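Local coordinates for DUF2235 domain-containing protein (PDB 4O5P) that acts as a type VI secretion phospholipase effector of Pseudomonas aeruginosa, probably hydrolysing membrane phospholipids with an alpha/beta-hydrolase-type catalytic domain, at residues A245-L250 / R307-A312; D324-K329 / R367-E372. All coordinates share one frame; numbering follows the deposited sequence.

Interaction 1 (A245-L250 / R307-A312); sequences AFANWL and RLPDEA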
loop_
_atom_site.group_PDB
_atom_site.type_symbol
_atom_site.label_atom_id
_atom_site.label_comp_id
_atom_site.label_asym_id
_atom_site.label_seq_id
_atom_site.Cartn_x
_atom_site.Cartn_y
_atom_site.Cartn_z
ATOM N N ALA A 245 -1.999 6.522 -8.338
ATOM C CA ALA A 245 -1.647 7.929 -8.500
ATOM C C ALA A 245 -0.749 8.122 -9.726
ATOM O O ALA A 245 -0.954 9.043 -10.504
ATOM C CB ALA A 245 -0.980 8.466 -7.229
ATOM N N PHE A 246 0.233 7.240 -9.905
ATOM C CA PHE A 246 1.097 7.231 -11.089
ATOM C C PHE A 246 0.278 7.228 -12.385
ATOM O O PHE A 246 0.491 8.055 -13.270
ATOM C CB PHE A 246 2.024 6.010 -11.024
ATOM C CG PHE A 246 2.779 5.718 -12.299
ATOM C CD1 PHE A 246 2.231 4.878 -13.276
ATOM C CD2 PHE A 246 4.049 6.233 -12.498
ATOM C CE1 PHE A 246 2.927 4.595 -14.432
ATOM C CE2 PHE A 246 4.760 5.951 -13.657
ATOM C CZ PHE A 246 4.197 5.129 -14.633
ATOM N N ALA A 247 -0.668 6.306 -12.492
ATOM C CA ALA A 247 -1.525 6.218 -13.673
ATOM C C ALA A 247 -2.251 7.537 -13.935
ATOM O O ALA A 247 -2.261 8.024 -15.081
ATOM C CB ALA A 247 -2.519 5.069 -13.533
ATOM N N ASN A 248 -2.848 8.121 -12.893
ATOM C CA ASN A 248 -3.490 9.436 -13.057
ATOM C C ASN A 248 -2.561 10.606 -13.426
ATOM O O ASN A 248 -2.869 11.397 -14.330
ATOM C CB ASN A 248 -4.333 9.798 -11.827
ATOM C CG ASN A 248 -5.671 9.082 -11.820
ATOM O OD1 ASN A 248 -6.395 9.095 -12.818
ATOM N ND2 ASN A 248 -5.985 8.412 -10.714
ATOM N N TRP A 249 -1.443 10.746 -12.721
ATOM C CA TRP A 249 -0.461 11.786 -13.059
ATOM C C TRP A 249 0.108 11.605 -14.479
ATOM O O TRP A 249 0.427 12.576 -15.183
ATOM C CB TRP A 249 0.670 11.819 -12.016
ATOM C CG TRP A 249 0.194 12.176 -10.629
ATOM C CD1 TRP A 249 -1.100 12.438 -10.238
ATOM C CD2 TRP A 249 1.002 12.310 -9.446
ATOM N NE1 TRP A 249 -1.134 12.726 -8.892
ATOM C CE2 TRP A 249 0.135 12.649 -8.381
ATOM C CE3 TRP A 249 2.369 12.181 -9.185
ATOM C CZ2 TRP A 249 0.597 12.864 -7.077
ATOM C CZ3 TRP A 249 2.829 12.396 -7.884
ATOM C CH2 TRP A 249 1.941 12.723 -6.847
ATOM N N LEU A 250 0.213 10.358 -14.915
ATOM C CA LEU A 250 0.732 10.087 -16.241
ATOM C C LEU A 250 -0.315 10.503 -17.268
ATOM O O LEU A 250 0.009 11.128 -18.292
ATOM C CB LEU A 250 1.108 8.621 -16.379
ATOM C CG LEU A 250 1.620 8.183 -17.752
ATOM C CD1 LEU A 250 2.863 8.989 -18.151
ATOM C CD2 LEU A 250 1.925 6.698 -17.730
ATOM N N ARG A 307 -9.072 6.870 -7.735
ATOM C CA ARG A 307 -10.039 6.595 -8.789
ATOM C C ARG A 307 -9.289 6.230 -10.066
ATOM O O ARG A 307 -8.421 6.992 -10.509
ATOM C CB ARG A 307 -10.855 7.860 -9.023
ATOM C CG ARG A 307 -12.056 7.680 -9.891
ATOM C CD ARG A 307 -12.568 9.043 -10.383
ATOM N NE ARG A 307 -13.491 8.817 -11.482
ATOM C CZ ARG A 307 -14.778 8.536 -11.315
ATOM N NH1 ARG A 307 -15.295 8.490 -10.084
ATOM N NH2 ARG A 307 -15.547 8.315 -12.375
ATOM N N LEU A 308 -9.588 5.074 -10.654
ATOM C CA LEU A 308 -8.839 4.655 -11.840
ATOM C C LEU A 308 -9.079 5.667 -12.978
ATOM O O LEU A 308 -10.100 6.362 -12.978
ATOM C CB LEU A 308 -9.229 3.241 -12.269
ATOM C CG LEU A 308 -8.911 2.008 -11.411
ATOM C CD1 LEU A 308 -9.397 0.777 -12.141
ATOM C CD2 LEU A 308 -7.436 1.837 -11.107
ATOM N N PRO A 309 -8.117 5.793 -13.913
ATOM C CA PRO A 309 -8.293 6.763 -15.010
ATOM C C PRO A 309 -9.569 6.520 -15.811
ATOM O O PRO A 309 -9.881 5.367 -16.147
ATOM C CB PRO A 309 -7.069 6.509 -15.904
ATOM C CG PRO A 309 -6.007 6.074 -14.961
ATOM C CD PRO A 309 -6.751 5.233 -13.897
ATOM N N ASP A 310 -10.302 7.594 -16.090
ATOM C CA ASP A 310 -11.490 7.507 -16.925
ATOM C C ASP A 310 -11.134 7.837 -18.367
ATOM O O ASP A 310 -10.414 8.801 -18.641
ATOM C CB ASP A 310 -12.591 8.444 -16.425
ATOM C CG ASP A 310 -13.577 7.744 -15.513
ATOM O OD1 ASP A 310 -13.862 6.544 -15.746
ATOM O OD2 ASP A 310 -14.080 8.389 -14.577
ATOM N N GLU A 311 -11.633 7.015 -19.277
ATOM C CA GLU A 311 -11.402 7.218 -20.692
ATOM C C GLU A 311 -12.340 8.307 -21.200
ATOM O O GLU A 311 -13.433 8.504 -20.652
ATOM C CB GLU A 311 -11.627 5.913 -21.455
ATOM C CG GLU A 311 -10.768 4.738 -20.971
ATOM C CD GLU A 311 -9.265 5.021 -21.019
ATOM O OE1 GLU A 311 -8.824 5.893 -21.806
ATOM O OE2 GLU A 311 -8.516 4.367 -20.259
ATOM N N ALA A 312 -11.905 9.026 -22.233
ATOM C CA ALA A 312 -12.681 10.137 -22.790
ATOM C C ALA A 312 -13.767 9.691 -23.783
ATOM O O ALA A 312 -14.160 8.522 -23.822
ATOM C CB ALA A 312 -11.751 11.158 -23.443
#
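In the alpha/beta-hydrolase core, helix 238-254 follows strand 225-236 across what looks like a nucleophile elbow, and here N248 on that helix ties down the loop around R307 and P309. One amide does most of the work. N248 ND2 donates to R307 O at 2.8 Å, almost straight at 177°, with the acceptor lying in the amide plane and the donor approaching the carbonyl oxygen almost head-on. ND2 also gives a hydrogen bond to T305 O, so two loop carbonyls fix the rotation of the amide. The first torsion sets CG beside the backbone N (chi1 -78°), which carries the group out to the loop. N248 OD1 lies 3.7 Å from P309 CG, and P309 CG packs on A247 CB at 3.9 Å. Within the loop, R307 NH2 meets D310 OD2 at 2.6 Å on the syn lone pair of the carboxylate, in the guanidinium plane; D310 OD1 also pairs with R351, and R307 NH1 with D690. Behind the contact, A247 touches I274 and L308 touches L277, both on strand 270-280, while F246 and W249 pack on helix 139-162.

Interaction 2 (D324-K329 / R367-E372); sequences DCSFLK and RKWTVE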
loop_
_atom_site.group_PDB
_atom_site.type_symbol
_atom_site.label_atom_id
_atom_site.label_comp_id
_atom_site.label_asym_id
_atom_site.label_seq_id
_atom_site.Cartn_x
_atom_site.Cartn_y
_atom_site.Cartn_z
ATOM N N ASP A 324 -7.194 2.488 -29.869
ATOM C CA ASP A 324 -6.116 3.474 -29.691
ATOM C C ASP A 324 -6.597 4.803 -29.095
ATOM O O ASP A 324 -5.870 5.799 -29.097
ATOM C CB ASP A 324 -5.379 3.722 -31.016
ATOM C CG ASP A 324 -6.275 4.339 -32.085
ATOM O OD1 ASP A 324 -7.515 4.186 -32.004
ATOM O OD2 ASP A 324 -5.738 4.979 -33.019
ATOM N N CYS A 325 -7.825 4.806 -28.587
ATOM C CA CYS A 325 -8.386 5.981 -27.920
ATOM C C CYS A 325 -8.125 5.934 -26.408
ATOM O O CYS A 325 -8.180 6.964 -25.732
ATOM C CB CYS A 325 -9.900 6.060 -28.153
ATOM S SG CYS A 325 -10.452 6.109 -29.899
ATOM N N SER A 326 -7.846 4.737 -25.886
ATOM C CA SER A 326 -7.862 4.497 -24.436
ATOM C C SER A 326 -6.493 4.620 -23.757
ATOM O O SER A 326 -5.469 4.239 -24.320
ATOM C CB SER A 326 -8.471 3.119 -24.125
ATOM O OG SER A 326 -9.754 2.973 -24.714
ATOM N N PHE A 327 -6.495 5.153 -22.543
ATOM C CA PHE A 327 -5.280 5.259 -21.750
ATOM C C PHE A 327 -4.963 3.977 -20.952
ATOM O O PHE A 327 -3.804 3.535 -20.891
ATOM C CB PHE A 327 -5.369 6.476 -20.835
ATOM C CG PHE A 327 -4.143 6.695 -20.005
ATOM C CD1 PHE A 327 -2.957 7.097 -20.599
ATOM C CD2 PHE A 327 -4.175 6.488 -18.629
ATOM C CE1 PHE A 327 -1.820 7.299 -19.833
ATOM C CE2 PHE A 327 -3.035 6.679 -17.856
ATOM C CZ PHE A 327 -1.861 7.091 -18.454
ATOM N N LEU A 328 -5.995 3.368 -20.368
ATOM C CA LEU A 328 -5.819 2.161 -19.550
ATOM C C LEU A 328 -6.554 0.986 -20.173
ATOM O O LEU A 328 -7.776 1.033 -20.324
ATOM C CB LEU A 328 -6.340 2.400 -18.122
ATOM C CG LEU A 328 -6.400 1.191 -17.185
ATOM C CD1 LEU A 328 -4.992 0.713 -16.903
ATOM C CD2 LEU A 328 -7.127 1.555 -15.859
ATOM N N LYS A 329 -5.830 -0.071 -20.524
ATOM C CA LYS A 329 -6.439 -1.214 -21.232
ATOM C C LYS A 329 -7.003 -2.304 -20.316
ATOM O O LYS A 329 -7.878 -3.063 -20.723
ATOM C CB LYS A 329 -5.418 -1.869 -22.165
ATOM C CG LYS A 329 -4.700 -0.936 -23.135
ATOM C CD LYS A 329 -5.642 -0.141 -24.011
ATOM C CE LYS A 329 -4.809 0.870 -24.826
ATOM N NZ LYS A 329 -5.565 1.597 -25.910
ATOM N N ARG A 367 -15.373 0.413 -13.679
ATOM C CA ARG A 367 -15.014 0.823 -15.034
ATOM C C ARG A 367 -14.720 -0.353 -15.980
ATOM O O ARG A 367 -14.147 -1.355 -15.556
ATOM C CB ARG A 367 -13.770 1.700 -14.918
ATOM C CG ARG A 367 -13.431 2.411 -16.168
ATOM C CD ARG A 367 -12.266 1.722 -16.845
ATOM N NE ARG A 367 -11.248 2.686 -17.157
ATOM C CZ ARG A 367 -10.355 2.540 -18.119
ATOM N NH1 ARG A 367 -10.352 1.450 -18.882
ATOM N NH2 ARG A 367 -9.475 3.496 -18.303
ATOM N N LYS A 368 -15.078 -0.218 -17.263
ATOM C CA LYS A 368 -14.813 -1.268 -18.257
ATOM C C LYS A 368 -13.374 -1.792 -18.164
ATOM O O LYS A 368 -12.456 -1.046 -17.831
ATOM C CB LYS A 368 -15.079 -0.760 -19.692
ATOM C CG LYS A 368 -14.216 0.432 -20.125
ATOM C CD LYS A 368 -14.527 0.858 -21.566
ATOM C CE LYS A 368 -13.711 2.077 -21.976
ATOM N NZ LYS A 368 -14.056 2.587 -23.338
ATOM N N TRP A 369 -13.183 -3.080 -18.422
ATOM C CA TRP A 369 -11.841 -3.664 -18.485
ATOM C C TRP A 369 -11.107 -3.652 -17.146
ATOM O O TRP A 369 -9.888 -3.849 -17.121
ATOM C CB TRP A 369 -10.957 -2.948 -19.521
ATOM C CG TRP A 369 -11.609 -2.697 -20.854
ATOM C CD1 TRP A 369 -12.617 -3.419 -21.432
ATOM C CD2 TRP A 369 -11.301 -1.637 -21.767
ATOM N NE1 TRP A 369 -12.941 -2.876 -22.660
ATOM C CE2 TRP A 369 -12.144 -1.785 -22.888
ATOM C CE3 TRP A 369 -10.384 -0.575 -21.747
ATOM C CZ2 TRP A 369 -12.107 -0.901 -23.976
ATOM C CZ3 TRP A 369 -10.349 0.291 -22.826
ATOM C CH2 TRP A 369 -11.204 0.121 -23.925
ATOM N N THR A 370 -11.830 -3.419 -16.047
ATOM C CA THR A 370 -11.225 -3.496 -14.712
ATOM C C THR A 370 -12.012 -4.460 -13.819
ATOM O O THR A 370 -13.243 -4.474 -13.855
ATOM C CB THR A 370 -11.100 -2.105 -14.053
ATOM O OG1 THR A 370 -12.398 -1.591 -13.722
ATOM C CG2 THR A 370 -10.413 -1.134 -15.013
ATOM N N VAL A 371 -11.311 -5.263 -13.022
ATOM C CA VAL A 371 -11.968 -6.330 -12.261
ATOM C C VAL A 371 -11.333 -6.417 -10.877
ATOM O O VAL A 371 -10.154 -6.119 -10.723
ATOM C CB VAL A 371 -11.911 -7.682 -13.053
ATOM C CG1 VAL A 371 -10.474 -8.088 -13.343
ATOM C CG2 VAL A 371 -12.652 -8.792 -12.336
ATOM N N GLU A 372 -12.132 -6.762 -9.871
ATOM C CA GLU A 372 -11.692 -6.789 -8.468
ATOM C C GLU A 372 -12.054 -8.163 -7.882
ATOM O O GLU A 372 -13.222 -8.565 -7.899
ATOM C CB GLU A 372 -12.360 -5.629 -7.693
ATOM C CG GLU A 372 -11.987 -5.468 -6.197
ATOM C CD GLU A 372 -12.271 -4.058 -5.686
ATOM O OE1 GLU A 372 -13.431 -3.744 -5.328
ATOM O OE2 GLU A 372 -11.338 -3.235 -5.639
HETATM O O HOH W 1 -11.994 3.878 -24.578
#
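The indole of W369 has K368 CD over the centre of one face, 3.7 Å above the plane, while S326 and the carbonyl of L328 meet its edge across the contact. S326 OG lies 3.3 Å from W369 CH2, and L328 O lies 3.4 Å from W369 CE3. K329 O comes to 3.3 Å from W369 CB and meets the ring obliquely. The guanidinium of R367 is met differently: L328 CD2 stands over one face, displaced toward its rim, and L328 CB comes within 3.3 Å of R367 NH2. The setting is the start of a parallel strand pair in the alpha/beta-hydrolase sheet, where a type II beta turn from R367 to T370 leads into strand 370-375 beside the loop entering strand 331-336.

Across the contact the hydrogen bond is R367 NH1 to L328 O, bent to 154°, with the donor somewhat off the plane of the L328 carbonyl. The arginine chain bends at its second and third torsions (chi2 -103°, chi3 -129°), which turns NH1 toward that oxygen. R367 NH2 also bonds to P309 O, and these two carbonyls hold the rotation of the guanidinium. A salt bridge from NH2 to E311 OE2 is modelled unusually short, so its exact geometry is doubtful; the same carboxylate oxygen accepts from L328 N. L328 continues inward onto I274 and L277 of strand 270-280.

Farther along the 324-329 segment, K329 NZ pairs with E323 and also donates to S326 O from above the carbonyl plane. S326 OG bonds to E323 as well. A water accepts from K368 NZ at 2.7 Å but lies implausibly close to S326 OG, so a bridge between the two is doubtful. The turn itself is held by R367 O, which takes both T370 N, at 3.1 Å, and T370 OG1 from the same face of its carbonyl plane.

Overall arrangement
Both contacts are buried in the alpha/beta-hydrolase core, and their centres lie 10 Å apart, yet they illustrate two ways of holding a long connection. Interaction 1 fastens the loop after strand 294-299 to a helix, through an amide and a small apolar patch; interaction 2 fastens a later part of that connection to the turn before a strand, by a guanidinium and an indole edge. The second buries more surface, 275 against 158 Å², and lies farther from the chain centre. E311 is the residue they share: it belongs to the loop of interaction 1, and its OE1 probably accepts a hydrogen bond from F327 N in interaction 2. Strand 270-280 lies beneath both, receiving A247 and L308 from one and L328 from the other.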